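Local coordinates for transcriptional regulator (Aquifex aeolicus, PDB 2EH3), which probably binds DNA through an N-terminal helix-turn-helix domain and regulates transcription as a TetR/AcrR-type dimer, at residues 147-150 with 154-157; 14-19 with 87-92; 62-67 with 77-82; 56-61 with 109-114. One frame throughout, in Å; residues are numbered along the deposited sequence.

From the N terminus, helix 3-18 opens contact 2 at residues 14-19. Helix 46-67 then opens contact 4 and, directly after it, contact 3. Contact 3 closes first, when helix 73-86 folds back antiparallel, so its short loop nests inside those of contacts 2 and 4. Helix 88-99 closes contact 2, joining the DNA-binding region to the C-terminal one, before helix 105-126 closes contact 4; these two loops therefore cross, and a salt bridge from Glu-87 to Lys-60 links them directly. Contact 1 follows in series, at the turn from helix 131-152 to helix 157-171. Contacts 1 and 4 both reach the second subunit.

Contact 1 (147-150 with 154-157); sequences LHYV and EREL
Tyr-149 and Arg-155 meet through backbone and side chain at once, where helix 131-152 gives way to the short link before helix 157-171. The amide N of Arg-155 donates to Tyr-149 O over 2.9 Å, a fairly straight bond (161° at the hydrogen) that reaches the oxygen from above its carbonyl plane. Beside it the aliphatic root of the arginine lies along the tyrosine, with Arg-155 CG 3.8 Å from Tyr-149 CB, and the two side chains point the same way. Next to this pair, Glu-154 CA rests against Val-150 O at 3.8 Å.

The arginine's torsions explain how its root packs on Tyr-149 while its guanidinium lies elsewhere. With CG turned beside its own backbone N (chi1 -60°) and further bends at chi2 and chi3, the chain folds up, setting the guanidinium plane almost perpendicular to the tyrosine ring and leaving its charge to a cation-pi contact with Phe-159. His-148 CB covers one face of the Tyr-149 ring, 4.1 Å above its plane, and Tyr-149 OH is hydrogen-bonded to Glu-136 of the second subunit. Further out, Arg-155 O is hydrogen-bonded to Tyr-85 OH on helix 73-86.

The turn is thus pinned by one backbone hydrogen bond, Arg-155 N to Tyr-149 O, while the polar ends of both side chains are engaged elsewhere; across the contact itself, their carbon parts supply the packing.

Contact 2 (14-19 with 87-92); sequences LFFEKG and EKKVVY
In both aromatic residues CG turns opposite the main-chain nitrogen (chi1 173° in Phe-16, -170° in Tyr-92), and the two rings extend from their helices and cross at about a right angle. The result is a T-shaped pair: the edge of Phe-16 is directed at the face of Tyr-92, the planes at 74° and the centroids 5.1 Å apart. The leading atom is Phe-16 CE1, which sits 3.7 Å from Tyr-92 CG, the ring atom that carries CB.

Lys-89 treats the same phenyl ring differently. Its methylene chain passes over one face, CG standing almost on the ring normal at 3.8 Å from the Phe-16 centroid, a CH-pi contact. The chain stays extended until a final bend at chi4 brings NZ within 3.1 Å of Phe-16 CE2. From there NZ donates to a water, 2.8 Å away, which in turn donates to Glu-17 OE2. Opposite charges are thus joined by a bridging solvent molecule, and the ammonium has a further, weak and long ion pair with Glu-13.

The contact fastens helix 3-18, part of the DNA-binding domain, to helix 88-99 of the C-terminal domain. In ligand-responsive relatives such an interdomain seam is thought to couple effector binding to DNA affinity; whether it does so here is not established. Elsewhere on these segments, Phe-15 and Val-90 pack on helix 46-67; Tyr-92 touches Ile-151 of helix 131-152, and its OH is hydrogen-bonded to Arg-105 of the second subunit.

Contact 3 (62-67 with 77-82); sequences ISLFEE and LEMFLE. With MG (magnesium ion), chain C; MG (magnesium ion), chain B.
Glu-82 OE2, on helix 73-86 of the all-helical TetR fold, whose Met-79 and Phe-80 pack against Leu-64, is gripped twice: by a magnesium ion at 2.5 Å and by a hydrogen bond from Lys-161. The same metal takes Glu-78 OE2 at 2.3 Å; residues four apart on a helix lie on the same side, so both carboxylates can reach one ion. A water also binds this ion and donates to Glu-82 OE1. Glu-78 OE1 binds a second magnesium, which Glu-75 also ligates; one carboxylate therefore bridges two ions. Shared metal binding accounts for the close approach of the Glu-78 and Glu-82 carboxylates, whose mutual repulsion the cation and Lys-161 would relieve.

Helix 73-86 forms an antiparallel pair with helix 46-67 (158° between the segments' directions, axes 10.4 Å apart). Between them the contact is apolar. Phe-65 turns the edge of its ring toward the face of Phe-80, centroids 5.8 Å apart and planes at 64°. Ile-61, Leu-139 and Leu-142 also touch Phe-80, so this side faces the buried core.

With chi1 at 176° Leu-64 stretches away from its own main-chain nitrogen and slides past selenomethionine Met-79 in the opposite direction. Its CD1 is modelled doubtfully close to Met-79 CG, whereas CD2 lies a comfortable 4.2 Å from Phe-80 CB.

Contact 4 (56-61 with 109-114); sequences RTHKKI and FEKIED
His-58 reaches from helix 46-67 between Lys-111 and Asp-114 of helix 105-126, and its imidazole meets them differently. CG lies anti to the backbone N (chi1 180°), which projects the ring straight at the partner helix and presents NE2 to the carboxylate. Asp-114 has the matching extended conformation, CG again opposite its backbone N (chi1 -176°), and OD2 meets the ring at its edge. The hydrogen bond from His-58 NE2 to Asp-114 OD2 measures 2.7 Å but is bent, with 141° at the hydrogen. Its acceptor lies close to the imidazole plane, whereas the donor stands above the plane of the carboxylate; the two flat groups are nearly perpendicular.

Lys-111 approaches from the face. A bend at chi2 swings the otherwise extended chain across the ring, where CD makes a CH-pi contact 3.8 Å from the His-58 centroid, displaced toward the rim. The chain continues past the ring, leaving NZ 3.1 Å from His-58 ND1 and salt-bridged to Glu-55, one turn before His-58 on the same helix.

Asp-114 is held in place by its own helix: Arg-118 forms a salt bridge with OD2 and Arg-117 with OD1. Phe-109 and Ile-112 of that helix meet His-148 of the second subunit. The imidazole is therefore fixed by a bond at its edge and by hydrocarbon over one face. In this His-carboxylate pair the aspartate would be expected to steady the proton on NE2, though the arginines share its charge and the nearby ammonium of Lys-111 probably weighs against further positive charge on the ring.

Contact 1 (147-150 with 154-157)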
loop_
_atom_site.group_PDB
_atom_site.type_symbol
_atom_site.label_atom_id
_atom_site.label_comp_id
_atom_site.label_asym_id
_atom_site.label_seq_id
_atom_site.Cartn_x
_atom_site.Cartn_y
_atom_site.Cartn_z
ATOM N N LEU A 147 4.057 4.263 4.736
ATOM C CA LEU A 147 3.756 2.898 5.130
ATOM C C LEU A 147 4.804 2.340 6.096
ATOM O O LEU A 147 4.492 1.679 7.088
ATOM C CB LEU A 147 3.677 2.024 3.875
ATOM C CG LEU A 147 3.274 0.584 4.111
ATOM C CD1 LEU A 147 1.823 0.524 4.566
ATOM C CD2 LEU A 147 3.443 -0.168 2.819
ATOM N N HIS A 148 6.060 2.626 5.835
ATOM C CA HIS A 148 7.082 2.085 6.697
ATOM C C HIS A 148 7.450 2.881 7.904
ATOM O O HIS A 148 7.815 2.295 8.921
ATOM C CB HIS A 148 8.305 1.780 5.863
ATOM C CG HIS A 148 8.053 0.656 4.923
ATOM N ND1 HIS A 148 8.335 -0.651 5.252
ATOM C CD2 HIS A 148 7.340 0.610 3.771
ATOM C CE1 HIS A 148 7.798 -1.453 4.350
ATOM N NE2 HIS A 148 7.187 -0.713 3.440
ATOM N N TYR A 149 7.302 4.194 7.836
ATOM C CA TYR A 149 7.738 5.010 8.958
ATOM C C TYR A 149 6.637 5.764 9.679
ATOM O O TYR A 149 6.909 6.605 10.540
ATOM C CB TYR A 149 8.845 5.951 8.486
ATOM C CG TYR A 149 10.003 5.225 7.813
ATOM C CD1 TYR A 149 10.759 4.261 8.490
ATOM C CD2 TYR A 149 10.326 5.493 6.481
ATOM C CE1 TYR A 149 11.807 3.580 7.865
ATOM C CE2 TYR A 149 11.370 4.815 5.835
ATOM C CZ TYR A 149 12.108 3.856 6.531
ATOM O OH TYR A 149 13.165 3.188 5.959
ATOM N N VAL A 150 5.394 5.498 9.290
ATOM C CA VAL A 150 4.244 6.070 9.994
ATOM C C VAL A 150 3.336 4.883 10.367
ATOM O O VAL A 150 2.875 4.775 11.516
ATOM C CB VAL A 150 3.459 7.084 9.130
ATOM C CG1 VAL A 150 2.197 7.561 9.886
ATOM C CG2 VAL A 150 4.346 8.274 8.803
ATOM N N GLU A 154 5.844 4.122 14.081
ATOM C CA GLU A 154 5.632 5.546 14.031
ATOM C C GLU A 154 6.895 6.321 14.373
ATOM O O GLU A 154 7.223 6.525 15.541
ATOM C CB GLU A 154 4.470 5.998 14.937
ATOM C CG GLU A 154 4.295 7.533 14.943
ATOM C CD GLU A 154 2.974 8.022 15.537
ATOM O OE1 GLU A 154 3.010 8.952 16.376
ATOM O OE2 GLU A 154 1.902 7.498 15.154
ATOM N N ARG A 155 7.613 6.732 13.336
ATOM C CA ARG A 155 8.804 7.540 13.509
ATOM C C ARG A 155 8.338 8.986 13.617
ATOM O O ARG A 155 7.206 9.321 13.221
ATOM C CB ARG A 155 9.745 7.412 12.297
ATOM C CG ARG A 155 10.233 5.991 12.026
ATOM C CD ARG A 155 10.977 5.410 13.231
ATOM N NE ARG A 155 12.113 6.259 13.606
ATOM C CZ ARG A 155 13.342 6.160 13.090
ATOM N NH1 ARG A 155 13.633 5.230 12.182
ATOM N NH2 ARG A 155 14.276 7.039 13.453
ATOM N N GLU A 156 9.220 9.841 14.132
ATOM C CA GLU A 156 8.919 11.261 14.270
ATOM C C GLU A 156 9.080 11.920 12.891
ATOM O O GLU A 156 9.858 11.469 12.035
ATOM C CB GLU A 156 9.868 11.938 15.266
ATOM C CG GLU A 156 9.713 11.473 16.712
ATOM C CD GLU A 156 10.708 12.154 17.642
ATOM O OE1 GLU A 156 10.733 13.405 17.681
ATOM O OE2 GLU A 156 11.469 11.446 18.339
ATOM N N LEU A 157 8.369 13.013 12.701
ATOM C CA LEU A 157 8.391 13.743 11.425
ATOM C C LEU A 157 9.773 14.150 10.893
ATOM O O LEU A 157 10.012 14.080 9.678
ATOM C CB LEU A 157 7.470 14.974 11.535
ATOM C CG LEU A 157 7.339 15.885 10.304
ATOM C CD1 LEU A 157 6.833 15.064 9.068
ATOM C CD2 LEU A 157 6.365 17.034 10.654
#

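Contact 2 (14-19 with 87-92)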
loop_
_atom_site.group_PDB
_atom_site.type_symbol
_atom_site.label_atom_id
_atom_site.label_comp_id
_atom_site.label_asym_id
_atom_site.label_seq_id
_atom_site.Cartn_x
_atom_site.Cartn_y
_atom_site.Cartn_z
ATOM N N LEU A 14 -11.932 6.512 17.364
ATOM C CA LEU A 14 -12.361 5.124 17.491
ATOM C C LEU A 14 -12.005 4.288 16.261
ATOM O O LEU A 14 -11.573 3.158 16.405
ATOM C CB LEU A 14 -13.868 5.023 17.770
ATOM C CG LEU A 14 -14.244 5.602 19.128
ATOM C CD1 LEU A 14 -15.727 5.407 19.326
ATOM C CD2 LEU A 14 -13.419 4.937 20.250
ATOM N N PHE A 15 -12.197 4.827 15.053
ATOM C CA PHE A 15 -11.849 4.056 13.850
ATOM C C PHE A 15 -10.342 3.770 13.825
ATOM O O PHE A 15 -9.918 2.696 13.394
ATOM C CB PHE A 15 -12.230 4.805 12.570
ATOM C CG PHE A 15 -13.717 4.989 12.366
ATOM C CD1 PHE A 15 -14.652 4.178 13.014
ATOM C CD2 PHE A 15 -14.177 5.962 11.478
ATOM C CE1 PHE A 15 -16.034 4.335 12.765
ATOM C CE2 PHE A 15 -15.557 6.123 11.227
ATOM C CZ PHE A 15 -16.480 5.304 11.870
ATOM N N PHE A 16 -9.526 4.743 14.235
ATOM C CA PHE A 16 -8.075 4.565 14.289
ATOM C C PHE A 16 -7.726 3.453 15.276
ATOM O O PHE A 16 -6.943 2.544 14.975
ATOM C CB PHE A 16 -7.399 5.877 14.724
ATOM C CG PHE A 16 -5.917 5.758 14.961
ATOM C CD1 PHE A 16 -5.049 5.534 13.905
ATOM C CD2 PHE A 16 -5.398 5.859 16.248
ATOM C CE1 PHE A 16 -3.678 5.410 14.122
ATOM C CE2 PHE A 16 -4.039 5.741 16.475
ATOM C CZ PHE A 16 -3.174 5.515 15.410
ATOM N N GLU A 17 -8.347 3.510 16.442
ATOM C CA GLU A 17 -8.097 2.512 17.479
ATOM C C GLU A 17 -8.574 1.102 17.164
ATOM O O GLU A 17 -7.850 0.140 17.432
ATOM C CB GLU A 17 -8.728 2.954 18.807
ATOM C CG GLU A 17 -8.005 4.121 19.487
ATOM C CD GLU A 17 -6.549 3.817 19.812
ATOM O OE1 GLU A 17 -6.269 2.753 20.396
ATOM O OE2 GLU A 17 -5.677 4.653 19.495
ATOM N N LYS A 18 -9.758 0.967 16.584
ATOM C CA LYS A 18 -10.262 -0.376 16.357
ATOM C C LYS A 18 -11.002 -0.668 15.071
ATOM O O LYS A 18 -11.678 -1.694 14.948
ATOM C CB LYS A 18 -11.086 -0.787 17.567
ATOM C CG LYS A 18 -12.358 0.002 17.706
ATOM C CD LYS A 18 -12.648 0.183 19.170
ATOM C CE LYS A 18 -14.071 0.661 19.401
ATOM N NZ LYS A 18 -15.044 -0.385 19.055
ATOM N N GLY A 19 -10.862 0.235 14.100
ATOM C CA GLY A 19 -11.465 0.013 12.796
ATOM C C GLY A 19 -12.900 0.455 12.600
ATOM O O GLY A 19 -13.652 0.594 13.554
ATOM N N GLU A 87 -2.255 14.454 9.816
ATOM C CA GLU A 87 -3.481 13.666 9.586
ATOM C C GLU A 87 -3.188 12.164 9.615
ATOM O O GLU A 87 -3.951 11.397 9.045
ATOM C CB GLU A 87 -4.088 14.005 8.206
ATOM C CG GLU A 87 -4.406 15.482 7.983
ATOM C CD GLU A 87 -5.663 15.934 8.708
ATOM O OE1 GLU A 87 -6.701 15.250 8.555
ATOM O OE2 GLU A 87 -5.609 16.965 9.409
ATOM N N LYS A 88 -2.147 11.718 10.329
ATOM C CA LYS A 88 -1.804 10.292 10.283
ATOM C C LYS A 88 -2.884 9.311 10.728
ATOM O O LYS A 88 -2.925 8.185 10.244
ATOM C CB LYS A 88 -0.475 10.026 11.010
ATOM C CG LYS A 88 -0.428 10.466 12.445
ATOM C CD LYS A 88 1.025 10.410 12.921
ATOM C CE LYS A 88 1.189 11.175 14.218
ATOM N NZ LYS A 88 0.739 12.592 14.084
ATOM N N LYS A 89 -3.781 9.731 11.619
ATOM C CA LYS A 89 -4.866 8.831 12.025
ATOM C C LYS A 89 -5.797 8.595 10.847
ATOM O O LYS A 89 -6.296 7.482 10.637
ATOM C CB LYS A 89 -5.616 9.415 13.239
ATOM C CG LYS A 89 -4.764 9.345 14.516
ATOM C CD LYS A 89 -5.530 9.852 15.730
ATOM C CE LYS A 89 -4.616 9.967 16.948
ATOM N NZ LYS A 89 -4.115 8.650 17.408
ATOM N N VAL A 90 -6.026 9.630 10.040
ATOM C CA VAL A 90 -6.887 9.472 8.886
ATOM C C VAL A 90 -6.162 8.660 7.811
ATOM O O VAL A 90 -6.797 7.893 7.099
ATOM C CB VAL A 90 -7.339 10.846 8.341
ATOM C CG1 VAL A 90 -8.198 10.676 7.087
ATOM C CG2 VAL A 90 -8.114 11.589 9.427
ATOM N N VAL A 91 -4.841 8.823 7.704
ATOM C CA VAL A 91 -4.082 8.053 6.736
ATOM C C VAL A 91 -4.218 6.576 7.088
ATOM O O VAL A 91 -4.387 5.740 6.208
ATOM C CB VAL A 91 -2.583 8.462 6.742
ATOM C CG1 VAL A 91 -1.777 7.483 5.885
ATOM C CG2 VAL A 91 -2.440 9.887 6.211
ATOM N N TYR A 92 -4.167 6.258 8.383
ATOM C CA TYR A 92 -4.301 4.879 8.840
ATOM C C TYR A 92 -5.703 4.349 8.468
ATOM O O TYR A 92 -5.848 3.237 7.930
ATOM C CB TYR A 92 -4.042 4.863 10.353
ATOM C CG TYR A 92 -3.910 3.507 10.955
ATOM C CD1 TYR A 92 -5.046 2.759 11.251
ATOM C CD2 TYR A 92 -2.659 2.964 11.227
ATOM C CE1 TYR A 92 -4.938 1.499 11.806
ATOM C CE2 TYR A 92 -2.536 1.711 11.779
ATOM C CZ TYR A 92 -3.674 0.983 12.066
ATOM O OH TYR A 92 -3.550 -0.272 12.605
HETATM O O HOH W 1 -5.498 7.358 19.458
#

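Contact 3 (62-67 with 77-82)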
loop_
_atom_site.group_PDB
_atom_site.type_symbol
_atom_site.label_atom_id
_atom_site.label_comp_id
_atom_site.label_asym_id
_atom_site.label_seq_id
_atom_site.Cartn_x
_atom_site.Cartn_y
_atom_site.Cartn_z
ATOM N N ILE A 62 -6.447 19.243 -1.291
ATOM C CA ILE A 62 -6.774 20.135 -2.400
ATOM C C ILE A 62 -6.263 21.538 -2.047
ATOM O O ILE A 62 -5.636 22.197 -2.883
ATOM C CB ILE A 62 -8.291 20.161 -2.646
ATOM C CG1 ILE A 62 -8.716 18.784 -3.157
ATOM C CG2 ILE A 62 -8.682 21.274 -3.644
ATOM C CD1 ILE A 62 -10.216 18.667 -3.420
ATOM N N SER A 63 -6.533 21.993 -0.823
ATOM C CA SER A 63 -6.065 23.315 -0.382
ATOM C C SER A 63 -4.552 23.432 -0.466
ATOM O O SER A 63 -4.021 24.464 -0.892
ATOM C CB SER A 63 -6.494 23.586 1.065
ATOM O OG SER A 63 -7.889 23.769 1.116
ATOM N N LEU A 64 -3.854 22.380 -0.043
ATOM C CA LEU A 64 -2.403 22.371 -0.088
ATOM C C LEU A 64 -1.909 22.653 -1.514
ATOM O O LEU A 64 -1.014 23.481 -1.720
ATOM C CB LEU A 64 -1.877 21.011 0.394
ATOM C CG LEU A 64 -0.364 20.774 0.326
ATOM C CD1 LEU A 64 0.107 20.116 1.615
ATOM C CD2 LEU A 64 -0.026 19.902 -0.855
ATOM N N PHE A 65 -2.482 21.961 -2.494
ATOM C CA PHE A 65 -2.066 22.168 -3.867
ATOM C C PHE A 65 -2.405 23.575 -4.323
ATOM O O PHE A 65 -1.580 24.226 -4.950
ATOM C CB PHE A 65 -2.750 21.169 -4.809
ATOM C CG PHE A 65 -2.093 19.830 -4.845
ATOM C CD1 PHE A 65 -0.836 19.677 -5.404
ATOM C CD2 PHE A 65 -2.731 18.712 -4.304
ATOM C CE1 PHE A 65 -0.217 18.432 -5.426
ATOM C CE2 PHE A 65 -2.114 17.466 -4.329
ATOM C CZ PHE A 65 -0.851 17.336 -4.895
ATOM N N GLU A 66 -3.603 24.046 -3.999
ATOM C CA GLU A 66 -4.013 25.380 -4.462
ATOM C C GLU A 66 -3.161 26.487 -3.837
ATOM O O GLU A 66 -2.749 27.436 -4.521
ATOM C CB GLU A 66 -5.499 25.640 -4.131
ATOM C CG GLU A 66 -6.510 24.748 -4.872
ATOM C CD GLU A 66 -7.957 24.979 -4.408
ATOM O OE1 GLU A 66 -8.155 25.455 -3.266
ATOM O OE2 GLU A 66 -8.903 24.671 -5.172
ATOM N N GLU A 67 -2.871 26.350 -2.550
ATOM C CA GLU A 67 -2.125 27.378 -1.828
ATOM C C GLU A 67 -0.620 27.381 -1.998
ATOM O O GLU A 67 0.051 28.333 -1.589
ATOM C CB GLU A 67 -2.441 27.281 -0.332
ATOM C CG GLU A 67 -3.921 27.414 -0.025
ATOM C CD GLU A 67 -4.292 26.997 1.402
ATOM O OE1 GLU A 67 -3.446 26.439 2.131
ATOM O OE2 GLU A 67 -5.460 27.209 1.790
ATOM N N LEU A 77 6.210 19.190 -1.779
ATOM C CA LEU A 77 6.192 17.848 -1.214
ATOM C C LEU A 77 6.480 17.829 0.293
ATOM O O LEU A 77 5.921 17.011 1.007
ATOM C CB LEU A 77 7.143 16.930 -2.008
ATOM C CG LEU A 77 6.554 16.743 -3.434
ATOM C CD1 LEU A 77 7.647 16.382 -4.457
ATOM C CD2 LEU A 77 5.458 15.699 -3.393
ATOM N N GLU A 78 7.353 18.723 0.771
ATOM C CA GLU A 78 7.585 18.789 2.195
ATOM C C GLU A 78 6.275 19.129 2.915
ATOM O O GLU A 78 5.963 18.553 3.963
ATOM C CB GLU A 78 8.627 19.853 2.496
ATOM C CG GLU A 78 8.832 20.063 4.030
ATOM C CD GLU A 78 9.786 21.165 4.371
ATOM O OE1 GLU A 78 10.491 21.693 3.489
ATOM O OE2 GLU A 78 9.809 21.531 5.578
HETATM N N MSE A 79 5.502 20.045 2.348
HETATM C CA MSE A 79 4.228 20.434 2.953
HETATM C C MSE A 79 3.215 19.307 2.929
HETATM O O MSE A 79 2.446 19.123 3.877
HETATM C CB MSE A 79 3.667 21.633 2.200
HETATM C CG MSE A 79 2.395 22.163 2.778
HETATM SE SE MSE A 79 2.681 23.164 4.421
HETATM C CE MSE A 79 4.159 24.175 3.897
ATOM N N PHE A 80 3.232 18.565 1.826
ATOM C CA PHE A 80 2.341 17.419 1.615
ATOM C C PHE A 80 2.637 16.399 2.718
ATOM O O PHE A 80 1.728 15.893 3.362
ATOM C CB PHE A 80 2.622 16.864 0.183
ATOM C CG PHE A 80 1.589 15.875 -0.365
ATOM C CD1 PHE A 80 0.465 15.489 0.363
ATOM C CD2 PHE A 80 1.790 15.319 -1.627
ATOM C CE1 PHE A 80 -0.449 14.558 -0.155
ATOM C CE2 PHE A 80 0.876 14.382 -2.158
ATOM C CZ PHE A 80 -0.239 14.012 -1.406
ATOM N N LEU A 81 3.914 16.094 2.939
ATOM C CA LEU A 81 4.272 15.159 3.999
ATOM C C LEU A 81 3.870 15.693 5.372
ATOM O O LEU A 81 3.385 14.943 6.211
ATOM C CB LEU A 81 5.781 14.876 3.961
ATOM C CG LEU A 81 6.351 14.076 5.147
ATOM C CD1 LEU A 81 5.755 12.685 5.237
ATOM C CD2 LEU A 81 7.879 13.993 4.980
ATOM N N GLU A 82 4.042 16.991 5.608
ATOM C CA GLU A 82 3.669 17.520 6.905
ATOM C C GLU A 82 2.165 17.339 7.174
ATOM O O GLU A 82 1.776 16.943 8.278
ATOM C CB GLU A 82 4.062 18.992 6.989
ATOM C CG GLU A 82 5.563 19.185 7.132
ATOM C CD GLU A 82 5.997 20.595 6.826
ATOM O OE1 GLU A 82 5.157 21.367 6.314
ATOM O OE2 GLU A 82 7.187 20.955 7.055
HETATM MG MG MG C . 8.434 23.074 6.660
HETATM MG MG MG B . 11.476 23.810 3.614
HETATM O O HOH W 2 6.853 22.978 4.915
HETATM O O HOH W 3 12.518 25.886 3.049
HETATM O O HOH W 4 13.596 22.789 3.611
#

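Contact 4 (56-61 with 109-114)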
loop_
_atom_site.group_PDB
_atom_site.type_symbol
_atom_site.label_atom_id
_atom_site.label_comp_id
_atom_site.label_asym_id
_atom_site.label_seq_id
_atom_site.Cartn_x
_atom_site.Cartn_y
_atom_site.Cartn_z
ATOM N N ARG A 56 -12.988 15.473 4.187
ATOM C CA ARG A 56 -12.397 16.635 4.831
ATOM C C ARG A 56 -10.868 16.614 4.775
ATOM O O ARG A 56 -10.248 17.669 4.611
ATOM C CB ARG A 56 -12.908 16.764 6.260
ATOM C CG ARG A 56 -14.343 17.221 6.295
ATOM C CD ARG A 56 -14.789 17.464 7.718
ATOM N NE ARG A 56 -16.149 17.982 7.734
ATOM C CZ ARG A 56 -16.599 18.855 8.624
ATOM N NH1 ARG A 56 -15.797 19.306 9.580
ATOM N NH2 ARG A 56 -17.844 19.283 8.542
ATOM N N THR A 57 -10.250 15.430 4.880
ATOM C CA THR A 57 -8.793 15.380 4.789
ATOM C C THR A 57 -8.395 15.606 3.322
ATOM O O THR A 57 -7.387 16.265 3.043
ATOM C CB THR A 57 -8.214 14.039 5.342
ATOM O OG1 THR A 57 -8.430 13.987 6.759
ATOM C CG2 THR A 57 -6.717 13.959 5.122
ATOM N N HIS A 58 -9.194 15.107 2.390
ATOM C CA HIS A 58 -8.910 15.316 0.963
ATOM C C HIS A 58 -8.953 16.813 0.677
ATOM O O HIS A 58 -8.133 17.335 -0.085
ATOM C CB HIS A 58 -9.961 14.625 0.091
ATOM C CG HIS A 58 -9.739 14.800 -1.384
ATOM N ND1 HIS A 58 -10.778 14.930 -2.280
ATOM C CD2 HIS A 58 -8.603 14.841 -2.122
ATOM C CE1 HIS A 58 -10.293 15.042 -3.504
ATOM N NE2 HIS A 58 -8.978 14.989 -3.438
ATOM N N LYS A 59 -9.926 17.500 1.271
ATOM C CA LYS A 59 -10.043 18.942 1.063
ATOM C C LYS A 59 -8.812 19.675 1.545
ATOM O O LYS A 59 -8.457 20.698 0.959
ATOM C CB LYS A 59 -11.304 19.493 1.728
ATOM C CG LYS A 59 -12.526 19.288 0.856
ATOM C CD LYS A 59 -13.822 19.553 1.593
ATOM C CE LYS A 59 -14.967 19.590 0.615
ATOM N NZ LYS A 59 -14.884 18.459 -0.353
ATOM N N LYS A 60 -8.163 19.179 2.603
ATOM C CA LYS A 60 -6.938 19.820 3.087
ATOM C C LYS A 60 -5.857 19.613 2.028
ATOM O O LYS A 60 -4.979 20.469 1.855
ATOM C CB LYS A 60 -6.470 19.214 4.427
ATOM C CG LYS A 60 -7.359 19.605 5.585
ATOM C CD LYS A 60 -7.005 18.868 6.872
ATOM C CE LYS A 60 -8.053 19.185 7.939
ATOM N NZ LYS A 60 -8.015 18.269 9.116
ATOM N N ILE A 61 -5.920 18.477 1.329
ATOM C CA ILE A 61 -4.944 18.181 0.287
ATOM C C ILE A 61 -5.185 19.083 -0.916
ATOM O O ILE A 61 -4.238 19.629 -1.497
ATOM C CB ILE A 61 -5.015 16.697 -0.137
ATOM C CG1 ILE A 61 -4.636 15.815 1.062
ATOM C CG2 ILE A 61 -4.052 16.430 -1.298
ATOM C CD1 ILE A 61 -3.260 16.084 1.623
ATOM N N PHE A 109 -8.973 4.540 -4.142
ATOM C CA PHE A 109 -8.360 4.840 -5.439
ATOM C C PHE A 109 -8.793 6.161 -6.067
ATOM O O PHE A 109 -7.985 6.814 -6.760
ATOM C CB PHE A 109 -8.554 3.662 -6.404
ATOM C CG PHE A 109 -7.665 2.491 -6.084
ATOM C CD1 PHE A 109 -6.273 2.643 -6.095
ATOM C CD2 PHE A 109 -8.204 1.251 -5.718
ATOM C CE1 PHE A 109 -5.423 1.582 -5.744
ATOM C CE2 PHE A 109 -7.354 0.172 -5.362
ATOM C CZ PHE A 109 -5.961 0.345 -5.371
ATOM N N GLU A 110 -10.031 6.583 -5.823
ATOM C CA GLU A 110 -10.504 7.842 -6.390
ATOM C C GLU A 110 -9.690 9.008 -5.846
ATOM O O GLU A 110 -9.245 9.882 -6.604
ATOM C CB GLU A 110 -11.999 8.033 -6.074
ATOM C CG GLU A 110 -12.915 7.263 -7.026
ATOM C CD GLU A 110 -14.320 7.033 -6.467
ATOM O OE1 GLU A 110 -14.749 7.802 -5.573
ATOM O OE2 GLU A 110 -15.003 6.082 -6.930
ATOM N N LYS A 111 -9.455 9.011 -4.543
ATOM C CA LYS A 111 -8.713 10.072 -3.895
ATOM C C LYS A 111 -7.261 10.097 -4.295
ATOM O O LYS A 111 -6.678 11.173 -4.450
ATOM C CB LYS A 111 -8.830 9.940 -2.369
ATOM C CG LYS A 111 -10.236 10.134 -1.871
ATOM C CD LYS A 111 -10.904 11.381 -2.482
ATOM C CE LYS A 111 -12.227 11.654 -1.779
ATOM N NZ LYS A 111 -12.991 12.802 -2.346
ATOM N N ILE A 112 -6.666 8.920 -4.457
ATOM C CA ILE A 112 -5.271 8.840 -4.862
ATOM C C ILE A 112 -5.157 9.385 -6.271
ATOM O O ILE A 112 -4.261 10.178 -6.565
ATOM C CB ILE A 112 -4.737 7.390 -4.876
ATOM C CG1 ILE A 112 -4.744 6.809 -3.457
ATOM C CG2 ILE A 112 -3.323 7.374 -5.515
ATOM C CD1 ILE A 112 -3.654 7.368 -2.546
ATOM N N GLU A 113 -6.072 8.960 -7.134
ATOM C CA GLU A 113 -6.044 9.409 -8.524
ATOM C C GLU A 113 -6.184 10.915 -8.586
ATOM O O GLU A 113 -5.518 11.560 -9.397
ATOM C CB GLU A 113 -7.176 8.741 -9.317
ATOM C CG GLU A 113 -7.308 9.180 -10.777
ATOM C CD GLU A 113 -6.019 9.009 -11.564
ATOM O OE1 GLU A 113 -5.242 8.095 -11.229
ATOM O OE2 GLU A 113 -5.792 9.782 -12.531
ATOM N N ASP A 114 -7.043 11.481 -7.736
ATOM C CA ASP A 114 -7.217 12.928 -7.754
ATOM C C ASP A 114 -5.950 13.623 -7.318
ATOM O O ASP A 114 -5.543 14.620 -7.930
ATOM C CB ASP A 114 -8.347 13.391 -6.839
ATOM C CG ASP A 114 -8.586 14.895 -6.944
ATOM O OD1 ASP A 114 -9.040 15.351 -8.015
ATOM O OD2 ASP A 114 -8.295 15.624 -5.976
#